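Endoglucanase (Ruminococcus champanellensis, PDB 6WQV) is a broad-specificity GH5 endoglucanase that cleaves within polysaccharide chains, probably acting on cellulose and xylan. Local coordinates at residues 55-60 with 97-102; 195-200 with 234-239; 208-213 with 226-231; 215-220 with 274-279. All coordinates share one frame; numbering follows the deposited sequence.

Overall arrangement
The chain folds into a closed eight-stranded parallel barrel wrapped by helices, and the four contacts join its strands, helices and loops. Contact 1 comes first, closing a loop of 36 residues between the run leading into helix 60-68 and helix 94-108; its centre is about 25 Å or more from the centres of the others. Contact 2 then ties the end of helix 179-197 to the start of strand 236-241. Within that span lies contact 3, where 226-231 turns back onto strand 208-211, a neighbour of 236-241 in the sheet. Contact 4 opens at 215-220, after strand 208-211, and reaches forward to helix 263-278, so it crosses both contact 2 and contact 3.

Contact 1: residues 55-60 with 97-102; sequences CPMTTK and MNRVQE
Arg99 carries the whole of the second segment's side of this contact, reaching out of helix 94-108 to meet Met57 and Thr58 in the loop before helix 60-68. Its CG stands anti to the backbone N (chi1 178°), which sends the chain away from the helix, and a bend at chi2 swings the guanidinium onto the loop. Arg99 NH2 donates to Thr58 O at 2.9 Å; the oxygen lies in the guanidinium plane, while the donor sits tilted 24° from the carbonyl plane. Thr58 CB packs against Arg99 NH2 at 3.6 Å. Over one face of the guanidinium comes the methyl of Met57, its CE 3.7 Å from Arg99 NH2, brought there by a chain bent at both chi2 and chi3. Glu50 takes a salt bridge from Arg99 NE and also bonds Thr58 OG1, so one carboxylate grips both partners. One turn further on, Glu102 closes the other end of the group: its OE1 accepts from Arg99 NH1 at 2.9 Å, in the guanidinium plane, while Tyr106 OH is a second partner of that nitrogen. Bonds at all three nitrogens fix the rotation of the group. A leucine in place of Arg99 would probably leave Thr58 O without its main donor and the carboxylates of Glu50 and Glu102 without their cation. Thr59, next in the loop, is the N-cap of helix 60-68; the arginine thus links the run leading into that helix with the next one, 94-108, in the outer layer of a (beta/alpha)8 barrel.

Contact 2: residues 195-200 with 234-239; sequences TVRATG and NKLIVD
Arg197 and Lys235 meet by plain van der Waals packing, without a hydrogen bond between them, where the last turn of helix 179-197 passes the residues leading into strand 236-241. The backbones stay well apart, with the CA atoms of Arg197 and Lys235 11.2 Å from each other, and the arginine spans the gap. Arg197 NH2 comes within 3.4 Å of Lys235 CB, and the two side chains cross at about a right angle. Leu236 adds a more distant touch, its CD2 4.2 Å from Arg197 NH2. In Arg197, CG sits anti to the carbonyl carbon (chi1 -59°) and the chain bends at chi2, turning the guanidinium toward the barrel.

Both cationic ends are engaged, but by other groups. Arg197 NE forms a salt bridge with Asp230 and NH1 bonds the carbonyls of Asn203 and Arg206; Lys235 turns its NZ away to Asp13, Leu14 O and Ile205 O. The two cationic ends thus have separate partners, and only the aliphatic base of the lysine faces the arginine.

Arg197 to Gly200 form a type I beta turn, and Val196 O accepts from both Thr199 N and Thr199 OG1, the latter at 2.7 Å. Arg197 and Leu236 each also pack on Leu208, so strand 208-211, hydrogen-bonded to 236-241 in the sheet, lies beside the contact and completes the join between helix and barrel.

Contact 3: residues 208-213 with 226-231; sequences LMVPTY and VLPTDT
Val210 and Leu227 mark the closest approach of the two backbones, their CA atoms 8.2 Å apart, too far for any hydrogen bond between the main chains. Segment 226-231 has no regular structure, yet it is mostly extended and runs roughly opposite in direction to strand 208-211, fifth of the eight strands of this (beta/alpha)8 barrel. It lies over the strand's outer side, where Val210 also packs on Asn189 of helix 179-197. That helix pins the loop as well: Asn186 OD1 takes the N-H of Val226, and Gln190 OE1 that of Thr229.

The contact itself is apolar. Leu227 has its CG roughly anti to the backbone N (chi1 -164°), and chi2 of 69° then points CD1 at the strand. Pro228 presents its ring to the same valine, pointing its CB toward the strand as Val210 does toward the loop. Further along, Asp230 OD1, which also meets Arg197 NE, accepts from Thr231 N at 2.8 Å, on the anti side and 30° out of the carboxylate plane. One methyl serves both hydrophobic partners: Val210 CG2 lies 4.2 Å from Leu227 CD1 and 4.3 Å from Pro228 CD.

Contact 4: residues 215-220 with 274-279; sequences ASCSST and YNSFGA
Cys217 wedges its sulfur against the last turns of helix 263-278, touching Ser276 and Phe277, and the close part of the contact is confined to these three side chains. SG lies anti to the cysteine's own backbone N (chi1 -177°), a setting that brings it against the helix. Cys217 SG comes to 3.7 Å from Ser276 OG, with Ser276 CB slightly further off, but there is no hydrogen bond between them; the serine hydroxyl bonds instead to Glu272 O, one turn back in its own helix. Cys217 SG also stands 4.4 Å from Phe277 CE2, meeting the ring obliquely. This is the buried side: Phe277 also packs on Val238 and Ile240 of strand 236-241, and on Phe225 and Ile282, while Val222 touches all three of Cys217, Ser276 and Phe277.

In barrel terms, the run after strand 208-211 is here packed on helix 263-278, between strands 236-241 and 284-289, so consecutive beta-alpha units of the (beta/alpha)8 fold meet outside the sheet. Ala215, at the start of the same run, shares a backbone hydrogen bond with His241, one of the residues lining the glycan site.

The other side is looser and open to solvent. Ser218 directs its CB away from the helix and serves as N-cap of helix 219-223, whose Ser219 and Thr220 are exposed. Across from them helix 263-278 widens into a pi-type turn, in which Ala279 N reaches Tyr274 O at 2.8 Å. The exposed Ala279 lays its CB over one face of the Tyr274 ring, 3.9 Å above the plane and offset toward the rim.

Contact 1: residues 55-60 with 97-102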
loop_
_atom_site.group_PDB
_atom_site.type_symbol
_atom_site.label_atom_id
_atom_site.label_comp_id
_atom_site.label_asym_id
_atom_site.label_seq_id
_atom_site.Cartn_x
_atom_site.Cartn_y
_atom_site.Cartn_z
ATOM N N CYS A 55 -7.400 4.588 15.917
ATOM C CA CYS A 55 -7.680 3.177 15.791
ATOM C C CYS A 55 -7.384 2.456 17.098
ATOM O O CYS A 55 -6.469 2.850 17.832
ATOM C CB CYS A 55 -6.829 2.584 14.665
ATOM S SG CYS A 55 -7.308 3.222 13.040
ATOM N N PRO A 56 -8.169 1.440 17.432
ATOM C CA PRO A 56 -7.859 0.607 18.596
ATOM C C PRO A 56 -6.720 -0.345 18.265
ATOM O O PRO A 56 -6.308 -0.494 17.117
ATOM C CB PRO A 56 -9.166 -0.160 18.823
ATOM C CG PRO A 56 -9.734 -0.305 17.445
ATOM C CD PRO A 56 -9.372 0.970 16.714
ATOM N N MET A 57 -6.212 -1.005 19.304
ATOM C CA MET A 57 -5.250 -2.073 19.076
ATOM C C MET A 57 -5.862 -3.130 18.159
ATOM O O MET A 57 -6.988 -3.583 18.374
ATOM C CB MET A 57 -4.834 -2.690 20.409
ATOM C CG MET A 57 -3.982 -1.777 21.279
ATOM S SD MET A 57 -2.369 -1.405 20.557
ATOM C CE MET A 57 -1.732 -3.070 20.408
ATOM N N THR A 58 -5.130 -3.508 17.114
ATOM C CA THR A 58 -5.649 -4.470 16.153
ATOM C C THR A 58 -5.740 -5.840 16.802
ATOM O O THR A 58 -4.881 -6.226 17.599
ATOM C CB THR A 58 -4.734 -4.547 14.929
ATOM O OG1 THR A 58 -4.474 -3.223 14.437
ATOM C CG2 THR A 58 -5.357 -5.400 13.804
ATOM N N THR A 59 -6.803 -6.574 16.477
ATOM C CA THR A 59 -6.986 -7.926 16.976
ATOM C C THR A 59 -7.192 -8.888 15.812
ATOM O O THR A 59 -7.592 -8.505 14.709
ATOM C CB THR A 59 -8.209 -8.026 17.888
ATOM O OG1 THR A 59 -9.376 -7.757 17.098
ATOM C CG2 THR A 59 -8.102 -7.056 19.035
ATOM N N LYS A 60 -6.944 -10.168 16.092
ATOM C CA LYS A 60 -7.253 -11.210 15.119
ATOM C C LYS A 60 -8.723 -11.163 14.711
ATOM O O LYS A 60 -9.057 -11.375 13.543
ATOM C CB LYS A 60 -6.903 -12.567 15.730
ATOM C CG LYS A 60 -7.281 -13.764 14.904
ATOM C CD LYS A 60 -6.392 -13.877 13.675
ATOM C CE LYS A 60 -6.199 -15.327 13.268
ATOM N NZ LYS A 60 -7.489 -16.010 12.965
ATOM N N MET A 97 9.172 -4.442 15.962
ATOM C CA MET A 97 9.240 -5.537 15.005
ATOM C C MET A 97 8.363 -6.698 15.453
ATOM O O MET A 97 7.687 -7.319 14.627
ATOM C CB MET A 97 10.691 -5.977 14.807
ATOM C CG MET A 97 10.877 -7.003 13.699
ATOM S SD MET A 97 10.605 -6.347 12.034
ATOM C CE MET A 97 12.197 -5.634 11.633
ATOM N N ASN A 98 8.339 -6.981 16.765
ATOM C CA ASN A 98 7.514 -8.068 17.285
ATOM C C ASN A 98 6.035 -7.788 17.055
ATOM O O ASN A 98 5.276 -8.688 16.678
ATOM C CB ASN A 98 7.765 -8.277 18.781
ATOM C CG ASN A 98 9.120 -8.890 19.082
ATOM O OD1 ASN A 98 9.799 -9.400 18.193
ATOM N ND2 ASN A 98 9.516 -8.850 20.346
ATOM N N ARG A 99 5.602 -6.550 17.290
ATOM C CA ARG A 99 4.196 -6.226 17.069
ATOM C C ARG A 99 3.834 -6.312 15.594
ATOM O O ARG A 99 2.766 -6.830 15.239
ATOM C CB ARG A 99 3.872 -4.841 17.634
ATOM C CG ARG A 99 2.433 -4.412 17.402
ATOM C CD ARG A 99 1.429 -5.392 17.987
ATOM N NE ARG A 99 0.072 -4.959 17.670
ATOM C CZ ARG A 99 -1.007 -5.734 17.736
ATOM N NH1 ARG A 99 -0.915 -7.000 18.103
ATOM N NH2 ARG A 99 -2.189 -5.230 17.409
ATOM N N VAL A 100 4.698 -5.796 14.709
ATOM C CA VAL A 100 4.429 -5.910 13.281
ATOM C C VAL A 100 4.240 -7.375 12.904
ATOM O O VAL A 100 3.321 -7.727 12.155
ATOM C CB VAL A 100 5.555 -5.249 12.457
ATOM C CG1 VAL A 100 5.338 -5.504 10.969
ATOM C CG2 VAL A 100 5.625 -3.755 12.712
ATOM N N GLN A 101 5.101 -8.250 13.421
ATOM C CA GLN A 101 4.970 -9.670 13.102
ATOM C C GLN A 101 3.658 -10.243 13.631
ATOM O O GLN A 101 3.024 -11.069 12.959
ATOM C CB GLN A 101 6.167 -10.450 13.634
ATOM C CG GLN A 101 6.081 -11.931 13.329
ATOM C CD GLN A 101 7.399 -12.634 13.507
ATOM O OE1 GLN A 101 8.190 -12.278 14.378
ATOM N NE2 GLN A 101 7.647 -13.645 12.681
ATOM N N GLU A 102 3.242 -9.833 14.834
ATOM C CA GLU A 102 1.954 -10.281 15.367
ATOM C C GLU A 102 0.812 -9.936 14.416
ATOM O O GLU A 102 -0.090 -10.753 14.183
ATOM C CB GLU A 102 1.685 -9.621 16.724
ATOM C CG GLU A 102 2.495 -10.135 17.900
ATOM C CD GLU A 102 2.134 -9.461 19.232
ATOM O OE1 GLU A 102 1.180 -8.649 19.286
ATOM O OE2 GLU A 102 2.815 -9.755 20.237
#

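Contact 2: residues 195-200 with 234-239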
loop_
_atom_site.group_PDB
_atom_site.type_symbol
_atom_site.label_atom_id
_atom_site.label_comp_id
_atom_site.label_asym_id
_atom_site.label_seq_id
_atom_site.Cartn_x
_atom_site.Cartn_y
_atom_site.Cartn_z
ATOM N N THR A 195 18.350 -5.560 -2.041
ATOM C CA THR A 195 18.489 -5.829 -0.612
ATOM C C THR A 195 17.710 -7.076 -0.215
ATOM O O THR A 195 18.197 -7.905 0.566
ATOM C CB THR A 195 18.004 -4.605 0.171
ATOM O OG1 THR A 195 18.862 -3.484 -0.095
ATOM C CG2 THR A 195 17.944 -4.873 1.684
ATOM N N VAL A 196 16.503 -7.240 -0.757
ATOM C CA VAL A 196 15.706 -8.411 -0.426
ATOM C C VAL A 196 16.324 -9.671 -1.019
ATOM O O VAL A 196 16.443 -10.697 -0.339
ATOM C CB VAL A 196 14.255 -8.198 -0.894
ATOM C CG1 VAL A 196 13.472 -9.496 -0.776
ATOM C CG2 VAL A 196 13.583 -7.081 -0.106
ATOM N N ARG A 197 16.749 -9.619 -2.288
ATOM C CA ARG A 197 17.258 -10.829 -2.931
ATOM C C ARG A 197 18.543 -11.315 -2.271
ATOM O O ARG A 197 18.836 -12.518 -2.290
ATOM C CB ARG A 197 17.476 -10.598 -4.428
ATOM C CG ARG A 197 16.240 -10.186 -5.208
ATOM C CD ARG A 197 15.095 -11.187 -5.037
ATOM N NE ARG A 197 14.003 -10.854 -5.945
ATOM C CZ ARG A 197 12.726 -11.128 -5.720
ATOM N NH1 ARG A 197 12.354 -11.752 -4.601
ATOM N NH2 ARG A 197 11.819 -10.772 -6.619
ATOM N N ALA A 198 19.312 -10.398 -1.676
ATOM C CA ALA A 198 20.560 -10.733 -1.007
ATOM C C ALA A 198 20.365 -11.590 0.234
ATOM O O ALA A 198 21.359 -12.100 0.771
ATOM C CB ALA A 198 21.274 -9.431 -0.632
ATOM N N THR A 199 19.134 -11.761 0.707
ATOM C CA THR A 199 18.878 -12.616 1.861
ATOM C C THR A 199 18.539 -14.048 1.469
ATOM O O THR A 199 18.476 -14.912 2.347
ATOM C CB THR A 199 17.775 -12.036 2.758
ATOM O OG1 THR A 199 16.527 -11.962 2.054
ATOM C CG2 THR A 199 18.160 -10.642 3.230
ATOM N N GLY A 200 18.330 -14.322 0.182
ATOM C CA GLY A 200 18.124 -15.690 -0.255
ATOM C C GLY A 200 16.902 -16.356 0.367
ATOM O O GLY A 200 15.962 -15.712 0.842
ATOM N N ASN A 234 9.878 -12.317 -13.485
ATOM C CA ASN A 234 8.425 -12.198 -13.332
ATOM C C ASN A 234 7.973 -12.210 -11.876
ATOM O O ASN A 234 6.986 -12.859 -11.528
ATOM C CB ASN A 234 7.723 -13.300 -14.123
ATOM C CG ASN A 234 7.967 -13.187 -15.604
ATOM O OD1 ASN A 234 7.772 -12.125 -16.183
ATOM N ND2 ASN A 234 8.423 -14.274 -16.223
ATOM N N LYS A 235 8.663 -11.450 -11.024
ATOM C CA LYS A 235 8.312 -11.388 -9.609
ATOM C C LYS A 235 7.994 -9.980 -9.113
ATOM O O LYS A 235 7.782 -9.804 -7.907
ATOM C CB LYS A 235 9.437 -11.985 -8.747
ATOM C CG LYS A 235 9.728 -13.455 -8.979
ATOM C CD LYS A 235 8.651 -14.369 -8.413
ATOM C CE LYS A 235 9.087 -15.822 -8.490
ATOM N NZ LYS A 235 8.196 -16.699 -7.685
ATOM N N LEU A 236 7.947 -8.980 -9.988
ATOM C CA LEU A 236 7.756 -7.596 -9.578
ATOM C C LEU A 236 6.395 -7.068 -10.015
ATOM O O LEU A 236 5.927 -7.349 -11.124
ATOM C CB LEU A 236 8.855 -6.691 -10.144
ATOM C CG LEU A 236 10.279 -7.072 -9.741
ATOM C CD1 LEU A 236 11.284 -6.073 -10.332
ATOM C CD2 LEU A 236 10.451 -7.158 -8.241
ATOM N N ILE A 237 5.790 -6.273 -9.131
ATOM C CA ILE A 237 4.476 -5.678 -9.326
ATOM C C ILE A 237 4.571 -4.184 -9.043
ATOM O O ILE A 237 5.165 -3.775 -8.041
ATOM C CB ILE A 237 3.461 -6.310 -8.355
ATOM C CG1 ILE A 237 3.403 -7.826 -8.525
ATOM C CG2 ILE A 237 2.078 -5.685 -8.524
ATOM C CD1 ILE A 237 2.818 -8.540 -7.307
ATOM N N VAL A 238 3.948 -3.379 -9.888
ATOM C CA VAL A 238 3.861 -1.942 -9.644
ATOM C C VAL A 238 2.611 -1.641 -8.827
ATOM O O VAL A 238 1.528 -2.187 -9.094
ATOM C CB VAL A 238 3.862 -1.158 -10.968
ATOM C CG1 VAL A 238 3.593 0.324 -10.709
ATOM C CG2 VAL A 238 5.194 -1.351 -11.695
ATOM N N ASP A 239 2.749 -0.759 -7.841
ATOM C CA ASP A 239 1.626 -0.298 -7.032
ATOM C C ASP A 239 1.243 1.114 -7.456
ATOM O O ASP A 239 2.061 2.041 -7.382
ATOM C CB ASP A 239 1.938 -0.316 -5.534
ATOM C CG ASP A 239 0.715 0.020 -4.664
ATOM O OD1 ASP A 239 -0.339 0.412 -5.211
ATOM O OD2 ASP A 239 0.812 -0.104 -3.426
#

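Contact 3: residues 208-213 with 226-231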
loop_
_atom_site.group_PDB
_atom_site.type_symbol
_atom_site.label_atom_id
_atom_site.label_comp_id
_atom_site.label_asym_id
_atom_site.label_seq_id
_atom_site.Cartn_x
_atom_site.Cartn_y
_atom_site.Cartn_z
ATOM N N LEU A 208 7.523 -8.942 -5.118
ATOM C CA LEU A 208 7.794 -7.648 -4.517
ATOM C C LEU A 208 7.034 -6.565 -5.273
ATOM O O LEU A 208 6.842 -6.653 -6.488
ATOM C CB LEU A 208 9.288 -7.349 -4.587
ATOM C CG LEU A 208 10.244 -8.430 -4.079
ATOM C CD1 LEU A 208 11.683 -7.979 -4.326
ATOM C CD2 LEU A 208 9.998 -8.741 -2.624
ATOM N N MET A 209 6.608 -5.542 -4.536
ATOM C CA MET A 209 5.858 -4.425 -5.098
ATOM C C MET A 209 6.687 -3.150 -4.997
ATOM O O MET A 209 7.394 -2.933 -4.005
ATOM C CB MET A 209 4.516 -4.239 -4.367
ATOM C CG MET A 209 3.434 -5.251 -4.749
ATOM S SD MET A 209 2.002 -5.226 -3.643
ATOM C CE MET A 209 1.701 -3.485 -3.678
ATOM N N VAL A 210 6.613 -2.324 -6.037
ATOM C CA VAL A 210 7.310 -1.039 -6.084
ATOM C C VAL A 210 6.377 0.039 -6.618
ATOM O O VAL A 210 5.606 -0.209 -7.560
ATOM C CB VAL A 210 8.587 -1.096 -6.941
ATOM C CG1 VAL A 210 9.673 -1.916 -6.259
ATOM C CG2 VAL A 210 8.286 -1.644 -8.345
ATOM N N PRO A 211 6.438 1.252 -6.063
ATOM C CA PRO A 211 5.612 2.344 -6.596
ATOM C C PRO A 211 6.322 3.181 -7.639
ATOM O O PRO A 211 7.555 3.236 -7.661
ATOM C CB PRO A 211 5.346 3.201 -5.356
ATOM C CG PRO A 211 6.667 3.084 -4.610
ATOM C CD PRO A 211 7.161 1.660 -4.848
ATOM N N THR A 212 5.551 3.851 -8.488
ATOM C CA THR A 212 6.043 4.997 -9.224
ATOM C C THR A 212 6.162 6.183 -8.270
ATOM O O THR A 212 5.822 6.101 -7.081
ATOM C CB THR A 212 5.034 5.351 -10.303
ATOM O OG1 THR A 212 3.772 5.536 -9.652
ATOM C CG2 THR A 212 4.902 4.239 -11.344
ATOM N N TYR A 213 6.637 7.311 -8.800
ATOM C CA TYR A 213 6.592 8.578 -8.081
ATOM C C TYR A 213 5.186 8.793 -7.514
ATOM O O TYR A 213 4.202 8.763 -8.256
ATOM C CB TYR A 213 6.981 9.742 -9.020
ATOM C CG TYR A 213 6.932 11.073 -8.303
ATOM C CD1 TYR A 213 5.720 11.710 -8.089
ATOM C CD2 TYR A 213 8.078 11.664 -7.784
ATOM C CE1 TYR A 213 5.645 12.894 -7.390
ATOM C CE2 TYR A 213 8.012 12.856 -7.082
ATOM C CZ TYR A 213 6.793 13.463 -6.885
ATOM O OH TYR A 213 6.723 14.649 -6.190
ATOM N N VAL A 226 11.412 3.134 -14.304
ATOM C CA VAL A 226 12.180 1.969 -14.737
ATOM C C VAL A 226 11.916 0.845 -13.737
ATOM O O VAL A 226 12.189 0.996 -12.543
ATOM C CB VAL A 226 13.685 2.285 -14.800
ATOM C CG1 VAL A 226 14.495 1.028 -15.110
ATOM C CG2 VAL A 226 13.984 3.365 -15.833
ATOM N N LEU A 227 11.390 -0.276 -14.217
ATOM C CA LEU A 227 11.219 -1.423 -13.328
ATOM C C LEU A 227 12.595 -1.949 -12.936
ATOM O O LEU A 227 13.456 -2.118 -13.811
ATOM C CB LEU A 227 10.424 -2.519 -14.028
ATOM C CG LEU A 227 9.825 -3.616 -13.146
ATOM C CD1 LEU A 227 8.704 -3.091 -12.276
ATOM C CD2 LEU A 227 9.362 -4.773 -14.038
ATOM N N PRO A 228 12.848 -2.212 -11.650
ATOM C CA PRO A 228 14.169 -2.719 -11.251
ATOM C C PRO A 228 14.557 -3.982 -12.006
ATOM O O PRO A 228 13.708 -4.797 -12.377
ATOM C CB PRO A 228 14.004 -3.016 -9.755
ATOM C CG PRO A 228 12.919 -2.152 -9.313
ATOM C CD PRO A 228 11.985 -1.962 -10.484
ATOM N N THR A 229 15.859 -4.130 -12.239
ATOM C CA THR A 229 16.409 -5.399 -12.691
ATOM C C THR A 229 16.386 -6.384 -11.530
ATOM O O THR A 229 16.735 -6.041 -10.399
ATOM C CB THR A 229 17.846 -5.183 -13.163
ATOM O OG1 THR A 229 17.852 -4.276 -14.274
ATOM C CG2 THR A 229 18.510 -6.492 -13.599
ATOM N N ASP A 230 15.941 -7.606 -11.805
ATOM C CA ASP A 230 15.751 -8.622 -10.781
ATOM C C ASP A 230 16.653 -9.813 -11.069
ATOM O O ASP A 230 17.174 -9.982 -12.174
ATOM C CB ASP A 230 14.267 -9.052 -10.706
ATOM C CG ASP A 230 13.843 -9.551 -9.318
ATOM O OD1 ASP A 230 14.702 -9.803 -8.441
ATOM O OD2 ASP A 230 12.619 -9.691 -9.102
ATOM N N THR A 231 16.868 -10.617 -10.036
ATOM C CA THR A 231 17.658 -11.832 -10.121
ATOM C C THR A 231 16.832 -13.031 -10.554
ATOM O O THR A 231 17.393 -14.103 -10.808
ATOM C CB THR A 231 18.233 -12.119 -8.737
ATOM O OG1 THR A 231 17.161 -12.114 -7.791
ATOM C CG2 THR A 231 19.229 -11.050 -8.329
#

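Contact 4: residues 215-220 with 274-279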
loop_
_atom_site.group_PDB
_atom_site.type_symbol
_atom_site.label_atom_id
_atom_site.label_comp_id
_atom_site.label_asym_id
_atom_site.label_seq_id
_atom_site.Cartn_x
_atom_site.Cartn_y
_atom_site.Cartn_z
ATOM N N ALA A 215 3.246 6.937 -6.151
ATOM C CA ALA A 215 2.346 5.854 -6.559
ATOM C C ALA A 215 1.275 6.356 -7.522
ATOM O O ALA A 215 0.132 5.889 -7.518
ATOM C CB ALA A 215 1.717 5.152 -5.354
ATOM N N SER A 216 1.648 7.317 -8.362
ATOM C CA SER A 216 0.732 7.938 -9.299
ATOM C C SER A 216 0.959 7.387 -10.695
ATOM O O SER A 216 2.098 7.129 -11.104
ATOM C CB SER A 216 0.928 9.454 -9.328
ATOM O OG SER A 216 0.160 10.061 -10.357
ATOM N N CYS A 217 -0.132 7.232 -11.436
ATOM C CA CYS A 217 -0.090 6.880 -12.847
ATOM C C CYS A 217 -0.447 8.128 -13.638
ATOM O O CYS A 217 -1.596 8.584 -13.614
ATOM C CB CYS A 217 -1.069 5.749 -13.156
ATOM S SG CYS A 217 -0.998 5.224 -14.879
ATOM N N SER A 218 0.552 8.687 -14.310
ATOM C CA SER A 218 0.387 9.762 -15.271
ATOM C C SER A 218 1.480 9.561 -16.311
ATOM O O SER A 218 2.432 8.805 -16.091
ATOM C CB SER A 218 0.549 11.133 -14.620
ATOM O OG SER A 218 1.895 11.332 -14.225
ATOM N N SER A 219 1.354 10.255 -17.445
ATOM C CA SER A 219 2.383 10.169 -18.475
ATOM C C SER A 219 3.752 10.507 -17.902
ATOM O O SER A 219 4.751 9.835 -18.194
ATOM C CB SER A 219 2.043 11.125 -19.617
ATOM O OG SER A 219 0.779 10.805 -20.165
ATOM N N THR A 220 3.808 11.534 -17.055
ATOM C CA THR A 220 5.079 11.990 -16.511
ATOM C C THR A 220 5.732 10.918 -15.645
ATOM O O THR A 220 6.928 10.637 -15.786
ATOM C CB THR A 220 4.846 13.269 -15.710
ATOM O OG1 THR A 220 4.326 14.285 -16.582
ATOM C CG2 THR A 220 6.135 13.743 -15.077
ATOM N N TYR A 274 -3.959 0.139 -16.938
ATOM C CA TYR A 274 -3.776 -1.065 -17.735
ATOM C C TYR A 274 -2.800 -0.824 -18.878
ATOM O O TYR A 274 -1.866 -1.608 -19.093
ATOM C CB TYR A 274 -5.135 -1.508 -18.276
ATOM C CG TYR A 274 -5.061 -2.661 -19.236
ATOM C CD1 TYR A 274 -4.695 -3.924 -18.800
ATOM C CD2 TYR A 274 -5.361 -2.492 -20.579
ATOM C CE1 TYR A 274 -4.626 -4.988 -19.678
ATOM C CE2 TYR A 274 -5.301 -3.546 -21.462
ATOM C CZ TYR A 274 -4.928 -4.790 -21.009
ATOM O OH TYR A 274 -4.866 -5.839 -21.897
ATOM N N ASN A 275 -3.007 0.258 -19.631
ATOM C CA ASN A 275 -2.178 0.505 -20.803
ATOM C C ASN A 275 -0.733 0.790 -20.420
ATOM O O ASN A 275 0.179 0.438 -21.172
ATOM C CB ASN A 275 -2.724 1.686 -21.601
ATOM C CG ASN A 275 -3.964 1.342 -22.386
ATOM O OD1 ASN A 275 -4.245 0.173 -22.651
ATOM N ND2 ASN A 275 -4.713 2.366 -22.780
ATOM N N SER A 276 -0.511 1.436 -19.271
ATOM C CA SER A 276 0.840 1.810 -18.858
ATOM C C SER A 276 1.647 0.604 -18.388
ATOM O O SER A 276 2.873 0.575 -18.575
ATOM C CB SER A 276 0.758 2.847 -17.733
ATOM O OG SER A 276 0.180 4.064 -18.179
ATOM N N PHE A 277 0.986 -0.392 -17.794
ATOM C CA PHE A 277 1.675 -1.496 -17.130
ATOM C C PHE A 277 1.192 -2.864 -17.608
ATOM O O PHE A 277 1.922 -3.554 -18.323
ATOM C CB PHE A 277 1.546 -1.336 -15.614
ATOM C CG PHE A 277 2.194 -0.080 -15.097
ATOM C CD1 PHE A 277 3.566 0.054 -15.116
ATOM C CD2 PHE A 277 1.429 0.977 -14.635
ATOM C CE1 PHE A 277 4.172 1.206 -14.661
ATOM C CE2 PHE A 277 2.028 2.134 -14.176
ATOM C CZ PHE A 277 3.407 2.250 -14.192
ATOM N N GLY A 278 -0.023 -3.265 -17.232
ATOM C CA GLY A 278 -0.466 -4.619 -17.543
ATOM C C GLY A 278 -0.391 -4.959 -19.021
ATOM O O GLY A 278 0.006 -6.069 -19.393
ATOM N N ALA A 279 -0.769 -4.015 -19.887
ATOM C CA ALA A 279 -0.731 -4.275 -21.323
ATOM C C ALA A 279 0.689 -4.454 -21.846
ATOM O O ALA A 279 0.874 -5.085 -22.894
ATOM C CB ALA A 279 -1.410 -3.137 -22.088
#